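Local atomic coordinates of putative amidohydrolase (Unidentified, PDB entry 3MKV), a protein that probably acts as a zinc-dependent prolidase of the amidohydrolase superfamily, cleaving dipeptides that end in proline. Residues Y280-S285 with G329-L334; A306-I311 with F339-E344. All coordinates share one frame; numbering follows the deposited sequence.

Interaction 1: Y280-S285 with G329-L334; sequences YDALAS and GEAQRL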
loop_
_atom_site.group_PDB
_atom_site.type_symbol
_atom_site.label_atom_id
_atom_site.label_comp_id
_atom_site.label_asym_id
_atom_site.label_seq_id
_atom_site.Cartn_x
_atom_site.Cartn_y
_atom_site.Cartn_z
ATOM N N TYR A 280 11.399 41.060 9.702
ATOM C CA TYR A 280 12.458 41.249 8.711
ATOM C C TYR A 280 13.700 41.906 9.315
ATOM O O TYR A 280 14.829 41.490 9.036
ATOM C CB TYR A 280 11.922 41.997 7.489
ATOM C CG TYR A 280 10.657 41.340 6.991
ATOM C CD1 TYR A 280 10.666 40.006 6.615
ATOM C CD2 TYR A 280 9.450 42.031 6.933
ATOM C CE1 TYR A 280 9.521 39.373 6.177
ATOM C CE2 TYR A 280 8.288 41.401 6.493
ATOM C CZ TYR A 280 8.340 40.065 6.119
ATOM O OH TYR A 280 7.219 39.396 5.684
ATOM N N ASP A 281 13.489 42.906 10.165
ATOM C CA ASP A 281 14.585 43.541 10.889
ATOM C C ASP A 281 15.386 42.552 11.743
ATOM O O ASP A 281 16.586 42.736 11.960
ATOM C CB ASP A 281 14.055 44.677 11.767
ATOM C CG ASP A 281 13.587 45.874 10.954
ATOM O OD1 ASP A 281 13.315 46.936 11.562
ATOM O OD2 ASP A 281 13.495 45.752 9.709
ATOM N N ALA A 282 14.716 41.510 12.230
ATOM C CA ALA A 282 15.350 40.519 13.096
ATOM C C ALA A 282 16.068 39.432 12.308
ATOM O O ALA A 282 17.137 38.973 12.708
ATOM C CB ALA A 282 14.326 39.897 14.031
ATOM N N LEU A 283 15.475 39.001 11.200
ATOM C CA LEU A 283 16.107 37.993 10.364
ATOM C C LEU A 283 17.468 38.490 9.885
ATOM O O LEU A 283 18.435 37.727 9.814
ATOM C CB LEU A 283 15.214 37.638 9.174
ATOM C CG LEU A 283 13.959 36.816 9.484
ATOM C CD1 LEU A 283 13.043 36.727 8.275
ATOM C CD2 LEU A 283 14.336 35.425 9.991
ATOM N N ALA A 284 17.537 39.779 9.569
ATOM C CA ALA A 284 18.784 40.393 9.127
ATOM C C ALA A 284 19.797 40.520 10.268
ATOM O O ALA A 284 20.975 40.230 10.086
ATOM C CB ALA A 284 18.509 41.754 8.498
ATOM N N SER A 285 19.327 40.935 11.443
ATOM C CA SER A 285 20.201 41.237 12.586
ATOM C C SER A 285 20.821 40.017 13.265
ATOM O O SER A 285 22.011 40.007 13.575
ATOM C CB SER A 285 19.439 42.048 13.643
ATOM O OG SER A 285 18.763 43.151 13.064
ATOM N N GLY A 329 11.768 31.795 16.873
ATOM C CA GLY A 329 12.792 31.452 17.858
ATOM C C GLY A 329 13.032 32.489 18.938
ATOM O O GLY A 329 12.111 32.892 19.650
ATOM N N GLU A 330 14.283 32.889 19.047
ATOM C CA GLU A 330 14.770 33.846 20.013
ATOM C C GLU A 330 14.163 35.216 19.821
ATOM O O GLU A 330 13.971 35.953 20.768
ATOM C CB GLU A 330 16.286 33.936 19.914
ATOM C CG GLU A 330 17.030 32.718 20.425
ATOM C CD GLU A 330 17.178 31.589 19.404
ATOM O OE1 GLU A 330 16.552 31.622 18.326
ATOM O OE2 GLU A 330 17.941 30.650 19.695
ATOM N N ALA A 331 13.924 35.555 18.568
ATOM C CA ALA A 331 13.442 36.873 18.152
ATOM C C ALA A 331 12.013 37.156 18.593
ATOM O O ALA A 331 11.588 38.316 18.648
ATOM C CB ALA A 331 13.544 37.009 16.662
ATOM N N GLN A 332 11.261 36.098 18.877
ATOM C CA GLN A 332 9.916 36.256 19.396
ATOM C C GLN A 332 9.878 37.303 20.500
ATOM O O GLN A 332 8.838 37.903 20.758
ATOM C CB GLN A 332 9.375 34.930 19.928
ATOM C CG GLN A 332 9.182 33.876 18.855
ATOM C CD GLN A 332 7.794 33.258 18.875
ATOM O OE1 GLN A 332 6.843 33.862 19.370
ATOM N NE2 GLN A 332 7.668 32.056 18.318
ATOM N N ARG A 333 11.007 37.525 21.162
ATOM C CA ARG A 333 11.021 38.467 22.281
ATOM C C ARG A 333 10.784 39.919 21.834
ATOM O O ARG A 333 10.481 40.789 22.661
ATOM C CB ARG A 333 12.341 38.381 23.034
ATOM C CG ARG A 333 13.253 39.557 22.764
ATOM C CD ARG A 333 14.312 39.241 21.738
ATOM N NE ARG A 333 15.565 38.864 22.380
ATOM C CZ ARG A 333 16.770 39.084 21.858
ATOM N NH1 ARG A 333 16.894 39.694 20.683
ATOM N NH2 ARG A 333 17.855 38.701 22.521
ATOM N N LEU A 334 10.904 40.152 20.523
ATOM C CA LEU A 334 10.891 41.495 19.936
ATOM C C LEU A 334 9.507 41.966 19.511
ATOM O O LEU A 334 9.344 43.081 19.021
ATOM C CB LEU A 334 11.845 41.563 18.731
ATOM C CG LEU A 334 13.340 41.431 19.043
ATOM C CD1 LEU A 334 14.131 41.053 17.804
ATOM C CD2 LEU A 334 13.887 42.724 19.661
#
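Ala-282, on helix 277-286 of the amidohydrolase barrel, meets Ala-331 and Leu-334 in the loop that follows the zinc ligand Asp-326. The contact is wholly apolar: no hydrogen bond crosses it, and the two segments bury only 76 Å² together. Its centre is a single methyl group. The CB of Ala-282 lies 4.0 Å from the CB of Ala-331, and the same CB of Ala-282 lies 4.0 Å from CD1 of Leu-334. Those two partners subtend an angle of about 65° at the methyl, which therefore sits against the notch between them.

The notch comes from the local backbone. Residues 331-334 form a 3-10 turn in which Leu-334 N donates to Ala-331 O at 2.7 Å, and this three-residue spacing brings both side chains to one side. A chi1 of -67° turns CG of Leu-334 away from its own carbonyl carbon, and from there only CD1 reaches the helix. CD2 lies 6.3 Å from the CB of Ala-282. With alanine on both sides, the backbones come close: the CA atoms of Ala-282 and Ala-331 are 6.5 Å apart.

The intervening Gln-332 points elsewhere, its NE2 donating to the carbonyls of the zinc ligand His-67 and of Ala-70 while its side chain packs on helix 83-99. Helix 277-286 is itself backed by helix 300-304, whose Ile-300 packs on Leu-283, and Tyr-280 OH is hydrogen-bonded to Tyr-236 OH just beyond strand 232-235.

Interaction 2: A306-I311 with F339-E344; sequences AGLHSI and FRILAE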
loop_
_atom_site.group_PDB
_atom_site.type_symbol
_atom_site.label_atom_id
_atom_site.label_comp_id
_atom_site.label_asym_id
_atom_site.label_seq_id
_atom_site.Cartn_x
_atom_site.Cartn_y
_atom_site.Cartn_z
ATOM N N ALA A 306 11.623 47.361 1.587
ATOM C CA ALA A 306 10.417 47.953 1.010
ATOM C C ALA A 306 9.284 48.068 2.031
ATOM O O ALA A 306 8.321 48.828 1.839
ATOM C CB ALA A 306 9.962 47.134 -0.182
ATOM N N GLY A 307 9.404 47.304 3.112
ATOM C CA GLY A 307 8.361 47.226 4.130
ATOM C C GLY A 307 7.896 48.564 4.674
ATOM O O GLY A 307 6.698 48.860 4.682
ATOM N N LEU A 308 8.837 49.373 5.146
ATOM C CA LEU A 308 8.486 50.669 5.711
ATOM C C LEU A 308 7.660 51.479 4.708
ATOM O O LEU A 308 6.648 52.082 5.061
ATOM C CB LEU A 308 9.752 51.426 6.119
ATOM C CG LEU A 308 9.722 52.312 7.372
ATOM C CD1 LEU A 308 9.202 51.555 8.587
ATOM C CD2 LEU A 308 11.112 52.900 7.657
ATOM N N HIS A 309 8.078 51.471 3.447
ATOM C CA HIS A 309 7.371 52.231 2.421
ATOM C C HIS A 309 5.984 51.659 2.059
ATOM O O HIS A 309 5.059 52.417 1.739
ATOM C CB HIS A 309 8.249 52.396 1.170
ATOM C CG HIS A 309 7.589 53.168 0.067
ATOM N ND1 HIS A 309 7.106 54.446 0.240
ATOM C CD2 HIS A 309 7.340 52.843 -1.224
ATOM C CE1 HIS A 309 6.579 54.874 -0.895
ATOM N NE2 HIS A 309 6.712 53.920 -1.801
ATOM N N SER A 310 5.848 50.334 2.099
ATOM C CA SER A 310 4.561 49.681 1.803
ATOM C C SER A 310 3.438 50.251 2.652
ATOM O O SER A 310 2.306 50.381 2.185
ATOM C CB SER A 310 4.642 48.160 2.004
ATOM O OG SER A 310 4.934 47.817 3.356
ATOM N N ILE A 311 3.763 50.587 3.900
ATOM C CA ILE A 311 2.799 51.169 4.838
ATOM C C ILE A 311 2.225 52.482 4.305
ATOM O O ILE A 311 1.006 52.704 4.336
ATOM C CB ILE A 311 3.439 51.421 6.226
ATOM C CG1 ILE A 311 4.042 50.129 6.789
ATOM C CG2 ILE A 311 2.418 52.003 7.196
ATOM C CD1 ILE A 311 3.040 48.997 6.944
ATOM N N PHE A 339 5.464 48.163 17.283
ATOM C CA PHE A 339 4.819 49.449 17.559
ATOM C C PHE A 339 5.772 50.584 17.206
ATOM O O PHE A 339 5.427 51.495 16.447
ATOM C CB PHE A 339 4.411 49.555 19.030
ATOM C CG PHE A 339 3.268 48.660 19.409
ATOM C CD1 PHE A 339 2.013 48.839 18.842
ATOM C CD2 PHE A 339 3.442 47.643 20.348
ATOM C CE1 PHE A 339 0.942 48.009 19.185
ATOM C CE2 PHE A 339 2.376 46.803 20.709
ATOM C CZ PHE A 339 1.128 46.984 20.125
ATOM N N ARG A 340 6.980 50.505 17.754
ATOM C CA ARG A 340 8.048 51.448 17.446
ATOM C C ARG A 340 8.241 51.604 15.938
ATOM O O ARG A 340 8.271 52.722 15.411
ATOM C CB ARG A 340 9.359 50.968 18.076
ATOM C CG ARG A 340 10.419 52.052 18.223
ATOM C CD ARG A 340 11.824 51.466 18.362
ATOM N NE ARG A 340 12.384 51.053 17.075
ATOM C CZ ARG A 340 12.822 49.825 16.805
ATOM N NH1 ARG A 340 12.777 48.884 17.740
ATOM N NH2 ARG A 340 13.311 49.537 15.602
ATOM N N ILE A 341 8.384 50.479 15.248
ATOM C CA ILE A 341 8.657 50.496 13.817
ATOM C C ILE A 341 7.534 51.171 13.027
ATOM O O ILE A 341 7.784 52.089 12.241
ATOM C CB ILE A 341 8.909 49.079 13.287
ATOM C CG1 ILE A 341 10.183 48.502 13.912
ATOM C CG2 ILE A 341 9.007 49.086 11.775
ATOM C CD1 ILE A 341 10.472 47.077 13.513
ATOM N N LEU A 342 6.296 50.731 13.239
ATOM C CA LEU A 342 5.153 51.346 12.565
ATOM C C LEU A 342 5.024 52.819 12.956
ATOM O O LEU A 342 4.542 53.640 12.178
ATOM C CB LEU A 342 3.855 50.597 12.891
ATOM C CG LEU A 342 3.751 49.112 12.506
ATOM C CD1 LEU A 342 2.560 48.422 13.181
ATOM C CD2 LEU A 342 3.679 48.931 11.002
ATOM N N ALA A 343 5.456 53.150 14.170
ATOM C CA ALA A 343 5.336 54.513 14.680
ATOM C C ALA A 343 6.119 55.514 13.833
ATOM O O ALA A 343 5.826 56.706 13.840
ATOM C CB ALA A 343 5.782 54.583 16.138
ATOM N N GLU A 344 7.114 55.023 13.105
ATOM C CA GLU A 344 7.939 55.882 12.274
ATOM C C GLU A 344 7.162 56.413 11.074
ATOM O O GLU A 344 7.594 57.358 10.410
ATOM C CB GLU A 344 9.166 55.123 11.788
ATOM C CG GLU A 344 10.039 54.582 12.899
ATOM C CD GLU A 344 11.064 53.580 12.390
ATOM O OE1 GLU A 344 10.926 53.125 11.230
ATOM O OE2 GLU A 344 12.001 53.247 13.152
#
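Ile-311 and Leu-342 form the buried side of the contact between helices 307-317 and 337-343, whereas Glu-344 marks its open side and Leu-308 bridges the two. On the buried side the meeting is methyl to methyl: CD1 of Ile-311 lies 4.1 Å from CD2 of Leu-342, and the two side chains cross at about a right angle. The Leu-342 CB is directed off the opposite helix, yet its branching returns CD2 toward it, while CD1 stays 6.3 Å from CD1 of Ile-311. Leu-277 of helix 277-286 touches Ile-311, Ile-341 and Leu-342, so a third helix packs against the buried side.

Toward solvent the packing changes character, and Leu-308 takes part in both. Its CD1 rests against the buried Ile-341, 4.0 Å from CG2 of that residue, while the same isobutyl fork faces the exposed Glu-344. The carboxylate atom OE1 of Glu-344 is 3.5 Å from CD1 of Leu-308, and that OE1 is also 3.6 Å from CD2 of Leu-308. The other oxygen, OE2, is turned off, 5.6 Å from the same CD2. The Leu-308 chain reaches this position through a chi1 of -144°, well short of the anti staggered position. Because neither methyl can donate a conventional hydrogen bond, the pairing is essentially van der Waals packing.

The contact buries 173 Å² without any hydrogen bond between the segments. Two helices joined by a connection that carries a metal ligand, Asp-326, and packed beside a further helix correspond to the outer helical layer expected of a TIM-barrel amidohydrolase.

The four segments alternate along the chain, and helix 277-286 ties the two contacts together, presenting Ala-282 to interaction 1 and its first turn to interaction 2. A direct meeting also exists, with Asp-281 OD1 3.5 Å from CD1 of Ile-341, a packing contact; the other carboxylate oxygen, OD2, makes a weak hydrogen bond to His-304. The centres of the two contacts are 16 Å apart. On the metal side, the side chain of Ala-331 in interaction 1 is about 12 Å from a bound zinc, too far to touch it, and residues 329-334 closely follow the ligand Asp-326. Interaction 2 joins helices flanking that same connection.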